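Local coordinates for protein alpha-glucosidase (Pseudoalteromonas sp. K8, PDB 5HQA) that hydrolyses alpha-glucosides as a chloride-activated family 97 glycoside hydrolase, with calcium bound near its sugar-binding pocket, at residues 387-399 and 407-419. Residues are numbered along the deposited sequence; the frame is centred on the assembly and turned at random.
Sequences TGYVADGGNIKRI and HEWHDGQFMVNEY. With AC1 (4,6-dideoxy-4-{[(1S,4R,5S,6S)-4,5,6-trihydroxy-3-(hydroxymethyl)cyclohex-2-en-1-yl]amino}-alpha-D-glucopyranose), chain B.
Ile396 and Glu408 form an antiparallel hydrogen-bonded pair, in which Glu408 N donates to Ile396 O (2.9 Å) while the return bond from Ile396 N to Glu408 O is weak. The ring of His410 reaches the loop that follows strand 384-388: its NE2 donates to Tyr389 O at 2.8 Å, nearly straight (174°) and in both the ring and carbonyl planes. His410 ND1 lies 2.7 Å from a water oxygen that accepts from Gly394 N and His410 N, and Ile396 CD1 makes a CH-pi contact over one ring face. Replacing His410 by alanine removes the imidazole, which would probably leave Tyr389 O without its donor, the water without its ND1 partner and a gap against Ile396 CD1. This hairpin is an excursion of the catalytic TIM barrel, between strand 384-388 and helix 413-428; Val390 CG2 touches AC1 C7B at 3.5 Å. Tyr419 turns its edge to the face of Tyr389, planes 73° apart, while its OH hydrogen-bonds to Glu437 O, the backbone of a calcium ligand. Gly394 CA makes a CH-pi contact 3.7 Å from the centroid of Trp409's six-membered ring. Arg398 NE forms a salt bridge with Glu408 OE2 (2.7 Å), anti but tilted from the carboxylate plane. With CG between backbone N and carbonyl carbon (chi1 70°), Arg398 CD makes a CH-pi contact over Phe414, 3.5 Å from its centroid.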
loop_
_atom_site.group_PDB
_atom_site.type_symbol
_atom_site.label_atom_id
_atom_site.label_comp_id
_atom_site.label_asym_id
_atom_site.label_seq_id
_atom_site.Cartn_x
_atom_site.Cartn_y
_atom_site.Cartn_z
ATOM N N THR A 387 4.808 -7.247 11.348
ATOM C CA THR A 387 3.964 -6.942 12.497
ATOM C C THR A 387 2.499 -7.160 12.140
ATOM O O THR A 387 2.123 -7.237 10.967
ATOM C CB THR A 387 4.174 -5.502 12.974
ATOM O OG1 THR A 387 3.856 -4.596 11.906
ATOM C CG2 THR A 387 5.631 -5.289 13.427
ATOM N N GLY A 388 1.669 -7.273 13.165
ATOM C CA GLY A 388 0.266 -7.577 12.954
ATOM C C GLY A 388 -0.583 -6.974 14.043
ATOM O O GLY A 388 -0.167 -6.887 15.200
ATOM N N TYR A 389 -1.791 -6.550 13.668
ATOM C CA TYR A 389 -2.692 -5.864 14.590
ATOM C C TYR A 389 -4.114 -6.403 14.413
ATOM O O TYR A 389 -5.065 -5.664 14.166
ATOM C CB TYR A 389 -2.624 -4.349 14.368
ATOM C CG TYR A 389 -1.227 -3.790 14.598
ATOM C CD1 TYR A 389 -0.252 -3.870 13.608
ATOM C CD2 TYR A 389 -0.881 -3.204 15.812
ATOM C CE1 TYR A 389 1.034 -3.392 13.822
ATOM C CE2 TYR A 389 0.409 -2.712 16.036
ATOM C CZ TYR A 389 1.358 -2.808 15.032
ATOM O OH TYR A 389 2.636 -2.319 15.232
ATOM N N VAL A 390 -4.281 -7.719 14.546
ATOM C CA VAL A 390 -5.571 -8.335 14.229
ATOM C C VAL A 390 -6.583 -7.995 15.325
ATOM O O VAL A 390 -6.462 -8.442 16.468
ATOM C CB VAL A 390 -5.446 -9.851 14.040
ATOM C CG1 VAL A 390 -6.835 -10.471 13.859
ATOM C CG2 VAL A 390 -4.592 -10.142 12.823
ATOM N N ALA A 391 -7.586 -7.200 14.968
ATOM C CA ALA A 391 -8.735 -6.869 15.801
ATOM C C ALA A 391 -9.750 -6.189 14.893
ATOM O O ALA A 391 -9.380 -5.595 13.875
ATOM C CB ALA A 391 -8.358 -5.946 16.973
ATOM N N ASP A 392 -11.025 -6.282 15.264
ATOM C CA ASP A 392 -12.057 -5.637 14.463
ATOM C C ASP A 392 -11.856 -4.124 14.444
ATOM O O ASP A 392 -11.185 -3.547 15.307
ATOM C CB ASP A 392 -13.444 -5.952 15.013
ATOM C CG ASP A 392 -13.888 -7.376 14.716
ATOM O OD1 ASP A 392 -13.098 -8.163 14.124
ATOM O OD2 ASP A 392 -15.038 -7.704 15.090
ATOM N N GLY A 393 -12.454 -3.486 13.436
ATOM C CA GLY A 393 -12.460 -2.032 13.346
ATOM C C GLY A 393 -12.836 -1.376 14.667
ATOM O O GLY A 393 -13.801 -1.787 15.317
ATOM N N GLY A 394 -12.064 -0.380 15.092
ATOM C CA GLY A 394 -12.336 0.307 16.341
ATOM C C GLY A 394 -11.979 -0.455 17.599
ATOM O O GLY A 394 -12.321 0.005 18.692
ATOM N N ASN A 395 -11.292 -1.601 17.496
ATOM C CA ASN A 395 -11.039 -2.437 18.670
ATOM C C ASN A 395 -9.554 -2.688 18.925
ATOM O O ASN A 395 -9.187 -3.691 19.544
ATOM C CB ASN A 395 -11.797 -3.758 18.557
ATOM C CG ASN A 395 -13.249 -3.600 18.911
ATOM O OD1 ASN A 395 -13.616 -3.677 20.076
ATOM N ND2 ASN A 395 -14.082 -3.320 17.914
ATOM N N ILE A 396 -8.683 -1.782 18.476
ATOM C CA ILE A 396 -7.357 -1.707 19.075
ATOM C C ILE A 396 -7.533 -1.544 20.582
ATOM O O ILE A 396 -8.372 -0.763 21.042
ATOM C CB ILE A 396 -6.560 -0.530 18.480
ATOM C CG1 ILE A 396 -6.169 -0.806 17.021
ATOM C CG2 ILE A 396 -5.324 -0.217 19.343
ATOM C CD1 ILE A 396 -5.100 -1.885 16.861
ATOM N N LYS A 397 -6.752 -2.283 21.359
ATOM C CA LYS A 397 -6.782 -2.173 22.811
ATOM C C LYS A 397 -5.511 -1.485 23.292
ATOM O O LYS A 397 -4.399 -1.935 22.980
ATOM C CB LYS A 397 -6.917 -3.548 23.459
ATOM C CG LYS A 397 -6.905 -3.520 24.984
ATOM C CD LYS A 397 -7.009 -4.941 25.531
ATOM C CE LYS A 397 -6.892 -4.969 27.031
ATOM N NZ LYS A 397 -7.121 -6.338 27.559
ATOM N N ARG A 398 -5.673 -0.393 24.042
ATOM C CA ARG A 398 -4.564 0.219 24.763
ATOM C C ARG A 398 -4.939 0.344 26.233
ATOM O O ARG A 398 -6.116 0.355 26.599
ATOM C CB ARG A 398 -4.193 1.596 24.200
ATOM C CG ARG A 398 -5.238 2.663 24.460
ATOM C CD ARG A 398 -4.837 4.001 23.852
ATOM N NE ARG A 398 -5.850 5.019 24.107
ATOM C CZ ARG A 398 -5.772 5.922 25.080
ATOM N NH1 ARG A 398 -6.748 6.806 25.237
ATOM N NH2 ARG A 398 -4.715 5.944 25.887
ATOM N N ILE A 399 -3.913 0.417 27.076
ATOM C CA ILE A 399 -4.075 0.661 28.503
ATOM C C ILE A 399 -3.612 2.086 28.759
ATOM O O ILE A 399 -2.462 2.427 28.452
ATOM C CB ILE A 399 -3.273 -0.340 29.346
ATOM C CG1 ILE A 399 -3.631 -1.776 28.963
ATOM C CG2 ILE A 399 -3.532 -0.107 30.816
ATOM C CD1 ILE A 399 -5.069 -2.143 29.237
ATOM N N HIS A 407 -10.557 1.380 23.751
ATOM C CA HIS A 407 -10.585 0.883 22.382
ATOM C C HIS A 407 -10.354 2.028 21.408
ATOM O O HIS A 407 -10.971 3.090 21.538
ATOM C CB HIS A 407 -11.911 0.193 22.076
ATOM C CG HIS A 407 -11.987 -1.203 22.606
ATOM N ND1 HIS A 407 -13.106 -1.700 23.244
ATOM C CD2 HIS A 407 -11.079 -2.208 22.596
ATOM C CE1 HIS A 407 -12.883 -2.956 23.601
ATOM N NE2 HIS A 407 -11.661 -3.286 23.222
ATOM N N GLU A 408 -9.481 1.803 20.430
ATOM C CA GLU A 408 -9.129 2.818 19.449
ATOM C C GLU A 408 -9.245 2.230 18.049
ATOM O O GLU A 408 -9.307 1.011 17.861
ATOM C CB GLU A 408 -7.706 3.352 19.682
ATOM C CG GLU A 408 -7.442 3.844 21.104
ATOM C CD GLU A 408 -8.152 5.155 21.458
ATOM O OE1 GLU A 408 -8.765 5.789 20.568
ATOM O OE2 GLU A 408 -8.087 5.557 22.645
ATOM N N TRP A 409 -9.254 3.123 17.061
ATOM C CA TRP A 409 -9.213 2.754 15.655
ATOM C C TRP A 409 -7.777 2.556 15.187
ATOM O O TRP A 409 -6.852 3.231 15.654
ATOM C CB TRP A 409 -9.861 3.843 14.806
ATOM C CG TRP A 409 -11.339 3.950 14.993
ATOM C CD1 TRP A 409 -11.998 4.756 15.873
ATOM C CD2 TRP A 409 -12.347 3.225 14.275
ATOM N NE1 TRP A 409 -13.360 4.573 15.755
ATOM C CE2 TRP A 409 -13.601 3.637 14.782
ATOM C CE3 TRP A 409 -12.313 2.272 13.242
ATOM C CZ2 TRP A 409 -14.813 3.126 14.295
ATOM C CZ3 TRP A 409 -13.521 1.751 12.770
ATOM C CH2 TRP A 409 -14.751 2.179 13.301
ATOM N N HIS A 410 -7.603 1.639 14.224
ATOM C CA HIS A 410 -6.294 1.464 13.597
ATOM C C HIS A 410 -5.815 2.729 12.908
ATOM O O HIS A 410 -4.610 2.885 12.708
ATOM C CB HIS A 410 -6.321 0.347 12.550
ATOM C CG HIS A 410 -6.452 -1.031 13.123
ATOM N ND1 HIS A 410 -7.620 -1.494 13.691
ATOM C CD2 HIS A 410 -5.566 -2.057 13.187
ATOM C CE1 HIS A 410 -7.442 -2.742 14.097
ATOM N NE2 HIS A 410 -6.204 -3.107 13.800
ATOM N N ASP A 411 -6.723 3.624 12.513
ATOM C CA ASP A 411 -6.332 4.776 11.707
ATOM C C ASP A 411 -6.596 6.111 12.409
ATOM O O ASP A 411 -6.622 7.162 11.758
ATOM C CB ASP A 411 -7.001 4.720 10.323
ATOM C CG ASP A 411 -8.525 4.612 10.372
ATOM O OD1 ASP A 411 -9.074 3.870 11.221
ATOM O OD2 ASP A 411 -9.184 5.248 9.509
ATOM N N GLY A 412 -6.752 6.105 13.737
ATOM C CA GLY A 412 -6.776 7.353 14.473
ATOM C C GLY A 412 -5.373 7.899 14.738
ATOM O O GLY A 412 -4.359 7.252 14.471
ATOM N N GLN A 413 -5.328 9.126 15.273
ATOM C CA GLN A 413 -4.045 9.743 15.618
ATOM C C GLN A 413 -3.227 8.861 16.561
ATOM O O GLN A 413 -2.006 8.736 16.402
ATOM C CB GLN A 413 -4.280 11.118 16.248
ATOM C CG GLN A 413 -3.014 11.813 16.741
ATOM C CD GLN A 413 -3.323 13.130 17.426
ATOM O OE1 GLN A 413 -4.400 13.307 17.997
ATOM N NE2 GLN A 413 -2.384 14.066 17.363
ATOM N N PHE A 414 -3.880 8.241 17.549
ATOM C CA PHE A 414 -3.148 7.391 18.484
ATOM C C PHE A 414 -2.376 6.298 17.750
ATOM O O PHE A 414 -1.177 6.104 17.982
ATOM C CB PHE A 414 -4.097 6.758 19.507
ATOM C CG PHE A 414 -3.436 5.686 20.324
ATOM C CD1 PHE A 414 -2.587 6.025 21.377
ATOM C CD2 PHE A 414 -3.605 4.340 20.003
ATOM C CE1 PHE A 414 -1.941 5.037 22.112
ATOM C CE2 PHE A 414 -2.957 3.346 20.737
ATOM C CZ PHE A 414 -2.127 3.698 21.788
ATOM N N MET A 415 -3.056 5.553 16.872
ATOM C CA MET A 415 -2.383 4.450 16.189
ATOM C C MET A 415 -1.419 4.954 15.125
ATOM O O MET A 415 -0.361 4.343 14.907
ATOM C CB MET A 415 -3.403 3.483 15.581
ATOM C CG MET A 415 -3.908 2.454 16.597
ATOM S SD MET A 415 -2.567 1.479 17.329
ATOM C CE MET A 415 -1.876 0.641 15.906
ATOM N N VAL A 416 -1.762 6.053 14.442
ATOM C CA VAL A 416 -0.816 6.654 13.499
ATOM C C VAL A 416 0.528 6.869 14.185
ATOM O O VAL A 416 1.584 6.492 13.662
ATOM C CB VAL A 416 -1.385 7.967 12.925
ATOM C CG1 VAL A 416 -0.269 8.824 12.301
ATOM C CG2 VAL A 416 -2.482 7.666 11.903
ATOM N N ASN A 417 0.498 7.416 15.401
ATOM C CA ASN A 417 1.732 7.624 16.150
ATOM C C ASN A 417 2.326 6.310 16.645
ATOM O O ASN A 417 3.556 6.169 16.711
ATOM C CB ASN A 417 1.471 8.569 17.324
ATOM C CG ASN A 417 1.248 10.002 16.871
ATOM O OD1 ASN A 417 1.671 10.379 15.774
ATOM N ND2 ASN A 417 0.579 10.806 17.704
ATOM N N GLU A 418 1.473 5.345 16.994
ATOM C CA GLU A 418 1.943 4.051 17.472
ATOM C C GLU A 418 2.706 3.299 16.384
ATOM O O GLU A 418 3.761 2.707 16.650
ATOM C CB GLU A 418 0.745 3.241 17.974
ATOM C CG GLU A 418 1.097 2.083 18.877
ATOM C CD GLU A 418 1.676 2.513 20.221
ATOM O OE1 GLU A 418 1.309 3.590 20.748
ATOM O OE2 GLU A 418 2.517 1.755 20.746
ATOM N N TYR A 419 2.197 3.314 15.148
ATOM C CA TYR A 419 2.905 2.646 14.059
ATOM C C TYR A 419 4.274 3.271 13.837
ATOM O O TYR A 419 5.275 2.566 13.667
ATOM C CB TYR A 419 2.106 2.721 12.757
ATOM C CG TYR A 419 0.844 1.896 12.689
ATOM C CD1 TYR A 419 0.892 0.500 12.719
ATOM C CD2 TYR A 419 -0.398 2.513 12.541
ATOM C CE1 TYR A 419 -0.281 -0.254 12.629
ATOM C CE2 TYR A 419 -1.569 1.775 12.451
ATOM C CZ TYR A 419 -1.503 0.396 12.500
ATOM O OH TYR A 419 -2.662 -0.337 12.396
HETATM C C1 AC1 B . -8.623 -12.126 10.525
HETATM O O2 AC1 B . -9.133 -10.021 9.503
HETATM C C2 AC1 B . -8.052 -10.801 10.041
HETATM C C4A AC1 B . -1.002 -13.539 9.416
HETATM C C3 AC1 B . -6.958 -11.005 9.026
HETATM O O3 AC1 B . -6.490 -9.736 8.534
HETATM C C4 AC1 B . -5.843 -11.814 9.633
HETATM N N4A AC1 B . -4.594 -11.821 8.807
HETATM C C5 AC1 B . -6.492 -13.187 9.714
HETATM O O5 AC1 B . -7.539 -13.135 10.769
HETATM C C6 AC1 B . -5.554 -14.311 10.026
HETATM C C1B AC1 B . -3.330 -11.515 9.568
HETATM C C2B AC1 B . -2.032 -11.469 8.520
HETATM O O2B AC1 B . -2.389 -10.619 7.430
HETATM C C3B AC1 B . -1.643 -12.762 8.129
HETATM O O3B AC1 B . -0.643 -12.763 7.080
HETATM O O4 AC1 B . -0.724 -14.885 9.083
HETATM C C5B AC1 B . -1.852 -13.498 10.582
HETATM C C7B AC1 B . -3.054 -12.403 10.646
HETATM C C6B AC1 B . -1.256 -14.016 11.902
HETATM O O6B AC1 B . -0.343 -13.067 12.356
HETATM O O HOH W 1 -9.810 0.082 13.389
#